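Local coordinates for uncharacterized hypothetical protein (Parabacteroides merdae, PDB 4EI0) that is of unknown function and belongs to the DUF4466 family, built largely from antiparallel beta sheets, at residues Y165-N170 and A190-I195; D194-Y199 and E223-F228. One frame throughout, in Å; residues are numbered along the deposited sequence.

Overall arrangement
Both contacts lie on the same side of the chain's centre, about 9 Å apart between centres, and share Asp194 and Ile195. Contact 1 is the buried one. It joins strand 165-167 and the turn after it to the loop that leads into strand 195-199, its neighbour in the sheet, and is held mainly by hydrogen bonds around a beta bulge. Contact 2 is only partly buried and lies farther out. There the loop 223-228 packs on the same strand 195-199 through apolar side chains. The two meet directly: Tyr165 touches Pro225, and the Phe228 ring reaches the carbonyl of Ile193. Polar pairing thus gives way to apolar packing from sheet to covering loop.

Contact 1 of 2, residues Y165-N170 and A190-I195; sequences YLSFLN and AAKIDI
The Phe168 ring meets Asp194 and Ile195 with its edge. Phe168 CE2 lies 3.7 Å from Ile195 CD1, which is in the ring plane, and Phe168 CD2 lies 3.6 Å from Asp194 CB. The Asp194 carboxylate plane is turned 23° from the ring. Ala291 and Val293 of strand 289-299 also touch the Phe168 side chain. The Tyr165 ring is approached obliquely by Ile193 CG2, while Tyr165 CB packs on Ile193 CD1 at 3.7 Å.

Asp194 and Ile195 both face Leu166 and form a classic beta bulge. Leu166 O accepts both amides, Asp194 N at 2.9 Å and Ile195 N at 3.2 Å. Leu166 N returns a bond to Ile195 O. The Leu166 and Ile195 side chains lie side by side, CB near CB.

Asp194 OD2 uses its anti lone pair to take Phe168 N at 2.9 Å, nearly straight, with an N-H...O angle of 166°. Leu169 CG packs against the same oxygen. Asn230 binds OD1, so both carboxylate oxygens have partners. With chi1 at -179°, Ser167 swings OG beside its own carbonyl carbon, where it gives a 2.7 Å bond to Lys192 O. It also accepts from Leu169 N, which makes an ST turn. Lys192 bends at its outer torsions and brings NZ within 2.7 Å of Asn170 OD1. Tyr178 OH binds both that NZ and Asn170 ND2.

Two side chains therefore tie up backbone groups: the buried Asp194 carboxylate one amide, the Ser167 hydroxyl an amide and a carbonyl. This probably fixes the turn after strand 165-167 against the bulge.

Contact 2 of 2, residues D194-Y199 and E223-F228; sequences DIMYAY and ELPSGF
Met196 and Phe228 carry this contact. Met196, deposited as selenomethionine, points its CB toward the loop. The apolar part begins where Met196 CB lies 3.8 Å from Phe228 CE2. The chain is extended throughout, with CG anti to the backbone N (chi1 178°), and this carries the selenium out to the loop. There Met196 SE lies 3.9 Å from Leu224 CD2 and 4.3 Å from Pro225 CD.

Contacts with backbone atoms form the second group. Met196 SE and Met196 CE both sit 3.4 Å from Glu223 O. The Phe228 ring turns its edge to Asp194 O and Met196 N. Phe228 CZ lies 3.5 Å from Asp194 O, and Met196 N lies in the ring plane 3.7 Å from Phe228 CE2. Replacing Phe228 by an alanine would probably open a gap beside Met196 CB and leave the Asp194 carbonyl without its aromatic neighbour.

Hydrogen bonding serves the loop itself. A type II beta turn runs from Pro225 to Phe228, closed by Phe228 N to Pro225 O at 3.2 Å. Gly227 has a positive phi of 96° there, where a side chain would crowd the preceding carbonyl.

The loop follows strand 207-210 and leads to strand 233-238. Strand 195-199, which it packs on, runs between strands 165-167 and 207-210. Tyr165 of the former touches both Met196 and Pro225, and Thr211 and Thr232 hydrogen-bond to Asp194 O.

Contact 1 of 2, residues Y165-N170 and A190-I195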
ATOM      1  N   TYR B 165      37.281  34.774  -9.657  1.00 48.97           N
ATOM      2  CA  TYR B 165      37.064  35.900  -8.748  1.00 49.94           C
ATOM      3  C   TYR B 165      35.787  35.656  -7.997  1.00 46.30           C
ATOM      4  O   TYR B 165      34.710  35.738  -8.574  1.00 49.71           O
ATOM      5  CB  TYR B 165      37.014  37.205  -9.541  1.00 44.11           C
ATOM      6  CG  TYR B 165      38.267  37.551 -10.258  1.00 45.69           C
ATOM      7  CD1 TYR B 165      39.434  37.778  -9.569  1.00 52.19           C
ATOM      8  CD2 TYR B 165      38.291  37.713 -11.640  1.00 48.15           C
ATOM      9  CE1 TYR B 165      40.597  38.120 -10.233  1.00 57.46           C
ATOM     10  CE2 TYR B 165      39.446  38.075 -12.300  1.00 48.19           C
ATOM     11  CZ  TYR B 165      40.599  38.266 -11.606  1.00 58.70           C
ATOM     12  OH  TYR B 165      41.748  38.627 -12.268  1.00 62.40           O
ATOM     13  N   LEU B 166      35.917  35.319  -6.715  1.00 43.85           N
ATOM     14  CA  LEU B 166      34.785  35.016  -5.859  1.00 45.61           C
ATOM     15  C   LEU B 166      34.259  36.284  -5.178  1.00 42.57           C
ATOM     16  O   LEU B 166      35.011  36.990  -4.517  1.00 47.37           O
ATOM     17  CB  LEU B 166      35.158  33.965  -4.781  1.00 45.91           C
ATOM     18  CG  LEU B 166      35.341  32.497  -5.151  1.00 50.27           C
ATOM     19  CD1 LEU B 166      36.385  32.254  -6.237  1.00 50.00           C
ATOM     20  CD2 LEU B 166      35.673  31.733  -3.870  1.00 42.92           C
ATOM     21  N   SER B 167      32.964  36.557  -5.328  1.00 49.43           N
ATOM     22  CA  SER B 167      32.271  37.633  -4.597  1.00 43.42           C
ATOM     23  C   SER B 167      31.214  37.047  -3.682  1.00 40.15           C
ATOM     24  O   SER B 167      30.325  36.298  -4.115  1.00 43.65           O
ATOM     25  CB  SER B 167      31.589  38.606  -5.550  1.00 45.58           C
ATOM     26  OG  SER B 167      30.950  39.653  -4.823  1.00 48.58           O
ATOM     27  N   PHE B 168      31.265  37.440  -2.416  1.00 45.61           N
ATOM     28  CA  PHE B 168      30.254  37.069  -1.443  1.00 43.46           C
ATOM     29  C   PHE B 168      29.292  38.223  -1.208  1.00 45.62           C
ATOM     30  O   PHE B 168      28.590  38.209  -0.208  1.00 43.93           O
ATOM     31  CB  PHE B 168      30.925  36.681  -0.086  1.00 49.15           C
ATOM     32  CG  PHE B 168      31.932  35.572  -0.205  1.00 44.89           C
ATOM     33  CD1 PHE B 168      31.533  34.242  -0.252  1.00 43.80           C
ATOM     34  CD2 PHE B 168      33.259  35.858  -0.323  1.00 41.58           C
ATOM     35  CE1 PHE B 168      32.457  33.240  -0.377  1.00 41.47           C
ATOM     36  CE2 PHE B 168      34.190  34.865  -0.466  1.00 45.13           C
ATOM     37  CZ  PHE B 168      33.800  33.563  -0.493  1.00 43.81           C
ATOM     38  N   LEU B 169      29.174  39.165  -2.150  1.00 52.01           N
ATOM     39  CA  LEU B 169      28.384  40.400  -1.902  1.00 44.26           C
ATOM     40  C   LEU B 169      27.084  40.533  -2.642  1.00 55.08           C
ATOM     41  O   LEU B 169      26.362  41.482  -2.409  1.00 46.27           O
ATOM     42  CB  LEU B 169      29.262  41.654  -2.179  1.00 56.96           C
ATOM     43  CG  LEU B 169      30.621  41.676  -1.404  1.00 60.04           C
ATOM     44  CD1 LEU B 169      31.547  42.877  -1.643  1.00 61.08           C
ATOM     45  CD2 LEU B 169      30.316  41.550   0.095  1.00 54.09           C
ATOM     46  N   ASN B 170      26.744  39.602  -3.523  1.00 45.16           N
ATOM     47  CA  ASN B 170      25.565  39.753  -4.300  1.00 42.41           C
ATOM     48  C   ASN B 170      24.319  39.343  -3.496  1.00 47.88           C
ATOM     49  O   ASN B 170      24.337  38.364  -2.749  1.00 50.07           O
ATOM     50  CB  ASN B 170      25.658  38.917  -5.585  1.00 46.29           C
ATOM     51  CG  ASN B 170      26.573  39.505  -6.630  1.00 43.59           C
ATOM     52  OD1 ASN B 170      27.056  40.636  -6.531  1.00 54.96           O
ATOM     53  ND2 ASN B 170      26.822  38.727  -7.661  1.00 54.15           N
ATOM     54  N   ALA B 190      35.773  44.469 -10.052  1.00 46.25           N
ATOM     55  CA  ALA B 190      36.896  44.237  -9.136  1.00 55.69           C
ATOM     56  C   ALA B 190      36.612  44.669  -7.681  1.00 51.54           C
ATOM     57  O   ALA B 190      37.057  44.011  -6.749  1.00 54.48           O
ATOM     58  CB  ALA B 190      38.177  44.875  -9.651  1.00 47.54           C
ATOM     59  N   ALA B 191      35.828  45.721  -7.490  1.00 61.24           N
ATOM     60  CA  ALA B 191      35.466  46.215  -6.149  1.00 57.83           C
ATOM     61  C   ALA B 191      34.575  45.241  -5.347  1.00 54.13           C
ATOM     62  O   ALA B 191      34.532  45.315  -4.153  1.00 65.98           O
ATOM     63  CB  ALA B 191      34.851  47.594  -6.246  1.00 46.24           C
ATOM     64  N   LYS B 192      33.862  44.338  -6.019  1.00 50.88           N
ATOM     65  CA  LYS B 192      33.012  43.299  -5.392  1.00 54.08           C
ATOM     66  C   LYS B 192      33.779  42.001  -5.057  1.00 44.42           C
ATOM     67  O   LYS B 192      33.201  41.100  -4.467  1.00 50.52           O
ATOM     68  CB  LYS B 192      31.867  42.889  -6.356  1.00 62.62           C
ATOM     69  CG  LYS B 192      30.618  43.716  -6.221  1.00 66.06           C
ATOM     70  CD  LYS B 192      29.799  43.753  -7.503  1.00 73.46           C
ATOM     71  CE  LYS B 192      29.213  42.410  -7.818  1.00 59.60           C
ATOM     72  NZ  LYS B 192      27.823  42.488  -8.330  1.00 52.97           N
ATOM     73  N   ILE B 193      35.041  41.893  -5.489  1.00 47.98           N
ATOM     74  CA  ILE B 193      35.768  40.643  -5.379  1.00 46.42           C
ATOM     75  C   ILE B 193      36.378  40.544  -4.000  1.00 51.44           C
ATOM     76  O   ILE B 193      37.099  41.451  -3.556  1.00 44.16           O
ATOM     77  CB  ILE B 193      36.886  40.481  -6.423  1.00 47.21           C
ATOM     78  CG1 ILE B 193      36.338  40.697  -7.836  1.00 46.23           C
ATOM     79  CG2 ILE B 193      37.509  39.065  -6.288  1.00 45.11           C
ATOM     80  CD1 ILE B 193      35.074  39.974  -8.157  1.00 49.25           C
ATOM     81  N   ASP B 194      36.111  39.402  -3.359  1.00 50.62           N
ATOM     82  CA  ASP B 194      36.597  39.086  -2.038  1.00 46.56           C
ATOM     83  C   ASP B 194      37.799  38.146  -2.049  1.00 46.12           C
ATOM     84  O   ASP B 194      38.718  38.300  -1.230  1.00 44.69           O
ATOM     85  CB  ASP B 194      35.400  38.550  -1.202  1.00 46.03           C
ATOM     86  CG  ASP B 194      34.323  39.614  -1.070  1.00 52.83           C
ATOM     87  OD1 ASP B 194      34.721  40.731  -0.653  1.00 59.62           O
ATOM     88  OD2 ASP B 194      33.142  39.394  -1.446  1.00 48.71           O
ATOM     89  N   ILE B 195      37.825  37.225  -2.988  1.00 47.77           N
ATOM     90  CA  ILE B 195      38.887  36.221  -3.050  1.00 48.58           C
ATOM     91  C   ILE B 195      39.242  35.987  -4.506  1.00 46.62           C
ATOM     92  O   ILE B 195      38.348  35.904  -5.362  1.00 44.57           O
ATOM     93  CB  ILE B 195      38.434  34.863  -2.403  1.00 43.90           C
ATOM     94  CG1 ILE B 195      38.319  34.998  -0.876  1.00 48.48           C
ATOM     95  CG2 ILE B 195      39.439  33.769  -2.700  1.00 45.95           C
ATOM     96  CD1 ILE B 195      37.729  33.808  -0.150  1.00 52.68           C
TER

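Contact 2 of 2, residues D194-Y199 and E223-F228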
ATOM      1  N   ASP B 194      36.111  39.402  -3.359  1.00 50.62           N
ATOM      2  CA  ASP B 194      36.597  39.086  -2.038  1.00 46.56           C
ATOM      3  C   ASP B 194      37.799  38.146  -2.049  1.00 46.12           C
ATOM      4  O   ASP B 194      38.718  38.300  -1.230  1.00 44.69           O
ATOM      5  CB  ASP B 194      35.400  38.550  -1.202  1.00 46.03           C
ATOM      6  CG  ASP B 194      34.323  39.614  -1.070  1.00 52.83           C
ATOM      7  OD1 ASP B 194      34.721  40.731  -0.653  1.00 59.62           O
ATOM      8  OD2 ASP B 194      33.142  39.394  -1.446  1.00 48.71           O
ATOM      9  N   ILE B 195      37.825  37.225  -2.988  1.00 47.77           N
ATOM     10  CA  ILE B 195      38.887  36.221  -3.050  1.00 48.58           C
ATOM     11  C   ILE B 195      39.242  35.987  -4.506  1.00 46.62           C
ATOM     12  O   ILE B 195      38.348  35.904  -5.362  1.00 44.57           O
ATOM     13  CB  ILE B 195      38.434  34.863  -2.403  1.00 43.90           C
ATOM     14  CG1 ILE B 195      38.319  34.998  -0.876  1.00 48.48           C
ATOM     15  CG2 ILE B 195      39.439  33.769  -2.700  1.00 45.95           C
ATOM     16  CD1 ILE B 195      37.729  33.808  -0.150  1.00 52.68           C
HETATM   17  N   MSE B 196      40.536  35.889  -4.785  1.00 46.60           N
HETATM   18  CA  MSE B 196      41.017  35.441  -6.080  1.00 47.26           C
HETATM   19  C   MSE B 196      41.592  34.048  -5.926  1.00 50.83           C
HETATM   20  O   MSE B 196      42.503  33.828  -5.113  1.00 45.68           O
HETATM   21  CB  MSE B 196      42.085  36.365  -6.643  1.00 46.73           C
HETATM   22  CG  MSE B 196      42.643  35.874  -7.997  1.00 49.22           C
HETATM   23 SE   MSE B 196      43.938  37.088  -8.703  0.75 54.71          SE
HETATM   24  CE  MSE B 196      44.231  36.318 -10.517  1.00 59.69           C
ATOM     25  N   TYR B 197      41.042  33.120  -6.697  1.00 46.60           N
ATOM     26  CA  TYR B 197      41.611  31.783  -6.816  1.00 46.76           C
ATOM     27  C   TYR B 197      42.704  31.775  -7.850  1.00 54.30           C
ATOM     28  O   TYR B 197      42.601  32.450  -8.867  1.00 52.20           O
ATOM     29  CB  TYR B 197      40.528  30.827  -7.241  1.00 46.57           C
ATOM     30  CG  TYR B 197      41.061  29.552  -7.763  1.00 52.85           C
ATOM     31  CD1 TYR B 197      41.411  28.529  -6.882  1.00 58.92           C
ATOM     32  CD2 TYR B 197      41.230  29.347  -9.117  1.00 55.35           C
ATOM     33  CE1 TYR B 197      41.917  27.334  -7.332  1.00 57.37           C
ATOM     34  CE2 TYR B 197      41.751  28.137  -9.593  1.00 65.55           C
ATOM     35  CZ  TYR B 197      42.093  27.134  -8.692  1.00 65.52           C
ATOM     36  OH  TYR B 197      42.558  25.923  -9.116  1.00 53.43           O
ATOM     37  N   ALA B 198      43.749  31.003  -7.589  1.00 57.63           N
ATOM     38  CA  ALA B 198      44.756  30.698  -8.579  1.00 56.04           C
ATOM     39  C   ALA B 198      45.273  29.291  -8.330  1.00 63.47           C
ATOM     40  O   ALA B 198      45.394  28.897  -7.190  1.00 53.52           O
ATOM     41  CB  ALA B 198      45.897  31.671  -8.447  1.00 58.98           C
ATOM     42  N   TYR B 199      45.625  28.562  -9.382  1.00 67.86           N
ATOM     43  CA  TYR B 199      46.364  27.306  -9.255  1.00 57.12           C
ATOM     44  C   TYR B 199      47.795  27.515  -9.646  1.00 67.91           C
ATOM     45  O   TYR B 199      48.047  28.051 -10.681  1.00 70.04           O
ATOM     46  CB  TYR B 199      45.799  26.270 -10.201  1.00 62.61           C
ATOM     47  CG  TYR B 199      46.563  24.962 -10.195  1.00 65.06           C
ATOM     48  CD1 TYR B 199      46.457  24.083  -9.116  1.00 66.53           C
ATOM     49  CD2 TYR B 199      47.345  24.577 -11.276  1.00 68.26           C
ATOM     50  CE1 TYR B 199      47.129  22.867  -9.108  1.00 72.21           C
ATOM     51  CE2 TYR B 199      48.028  23.352 -11.278  1.00 73.96           C
ATOM     52  CZ  TYR B 199      47.916  22.507 -10.195  1.00 68.85           C
ATOM     53  OH  TYR B 199      48.582  21.324 -10.160  1.00 75.51           O
ATOM     54  N   GLU B 223      48.722  37.946 -10.055  1.00 69.55           N
ATOM     55  CA  GLU B 223      48.515  39.349  -9.680  1.00 66.89           C
ATOM     56  C   GLU B 223      47.049  39.643  -9.532  1.00 57.05           C
ATOM     57  O   GLU B 223      46.209  39.074 -10.248  1.00 62.32           O
ATOM     58  CB  GLU B 223      49.092  40.274 -10.728  1.00 74.46           C
ATOM     59  CG  GLU B 223      50.558  40.018 -11.020  1.00 89.97           C
ATOM     60  CD  GLU B 223      51.045  40.819 -12.203  1.00101.04           C
ATOM     61  OE1 GLU B 223      50.362  40.834 -13.258  1.00 94.20           O
ATOM     62  OE2 GLU B 223      52.110  41.437 -12.070  1.00109.12           O
ATOM     63  N   LEU B 224      46.741  40.465  -8.539  1.00 62.23           N
ATOM     64  CA  LEU B 224      45.384  40.938  -8.321  1.00 68.28           C
ATOM     65  C   LEU B 224      45.026  41.967  -9.408  1.00 66.55           C
ATOM     66  O   LEU B 224      45.876  42.750  -9.792  1.00 61.30           O
ATOM     67  CB  LEU B 224      45.274  41.609  -6.947  1.00 69.43           C
ATOM     68  CG  LEU B 224      45.611  40.777  -5.700  1.00 73.01           C
ATOM     69  CD1 LEU B 224      45.312  41.558  -4.434  1.00 65.08           C
ATOM     70  CD2 LEU B 224      44.843  39.475  -5.699  1.00 57.62           C
ATOM     71  N   PRO B 225      43.778  41.958  -9.917  1.00 63.34           N
ATOM     72  CA  PRO B 225      43.397  43.050 -10.806  1.00 64.83           C
ATOM     73  C   PRO B 225      43.312  44.362 -10.046  1.00 67.43           C
ATOM     74  O   PRO B 225      43.153  44.360  -8.828  1.00 66.17           O
ATOM     75  CB  PRO B 225      42.030  42.624 -11.341  1.00 68.30           C
ATOM     76  CG  PRO B 225      41.477  41.716 -10.313  1.00 70.60           C
ATOM     77  CD  PRO B 225      42.641  41.084  -9.591  1.00 63.27           C
ATOM     78  N   SER B 226      43.471  45.484 -10.739  1.00 67.43           N
ATOM     79  CA  SER B 226      43.425  46.758 -10.038  1.00 72.81           C
ATOM     80  C   SER B 226      41.971  46.992  -9.696  1.00 57.12           C
ATOM     81  O   SER B 226      41.031  46.573 -10.430  1.00 62.10           O
ATOM     82  CB  SER B 226      44.027  47.929 -10.841  1.00 77.03           C
ATOM     83  OG  SER B 226      43.396  48.059 -12.103  1.00 70.54           O
ATOM     84  N   GLY B 227      41.775  47.595  -8.540  1.00 59.10           N
ATOM     85  CA  GLY B 227      40.451  47.739  -7.988  1.00 68.02           C
ATOM     86  C   GLY B 227      40.112  46.632  -6.992  1.00 60.25           C
ATOM     87  O   GLY B 227      39.106  46.733  -6.310  1.00 51.39           O
ATOM     88  N   PHE B 228      40.886  45.545  -6.942  1.00 64.46           N
ATOM     89  CA  PHE B 228      40.635  44.489  -5.922  1.00 57.77           C
ATOM     90  C   PHE B 228      41.210  44.988  -4.594  1.00 62.86           C
ATOM     91  O   PHE B 228      42.387  44.841  -4.320  1.00 70.62           O
ATOM     92  CB  PHE B 228      41.262  43.156  -6.336  1.00 64.52           C
ATOM     93  CG  PHE B 228      40.976  41.978  -5.408  1.00 57.49           C
ATOM     94  CD1 PHE B 228      40.582  42.134  -4.087  1.00 68.61           C
ATOM     95  CD2 PHE B 228      41.189  40.687  -5.867  1.00 72.31           C
ATOM     96  CE1 PHE B 228      40.386  41.037  -3.268  1.00 66.76           C
ATOM     97  CE2 PHE B 228      40.973  39.598  -5.055  1.00 72.07           C
ATOM     98  CZ  PHE B 228      40.577  39.771  -3.755  1.00 60.10           C
TER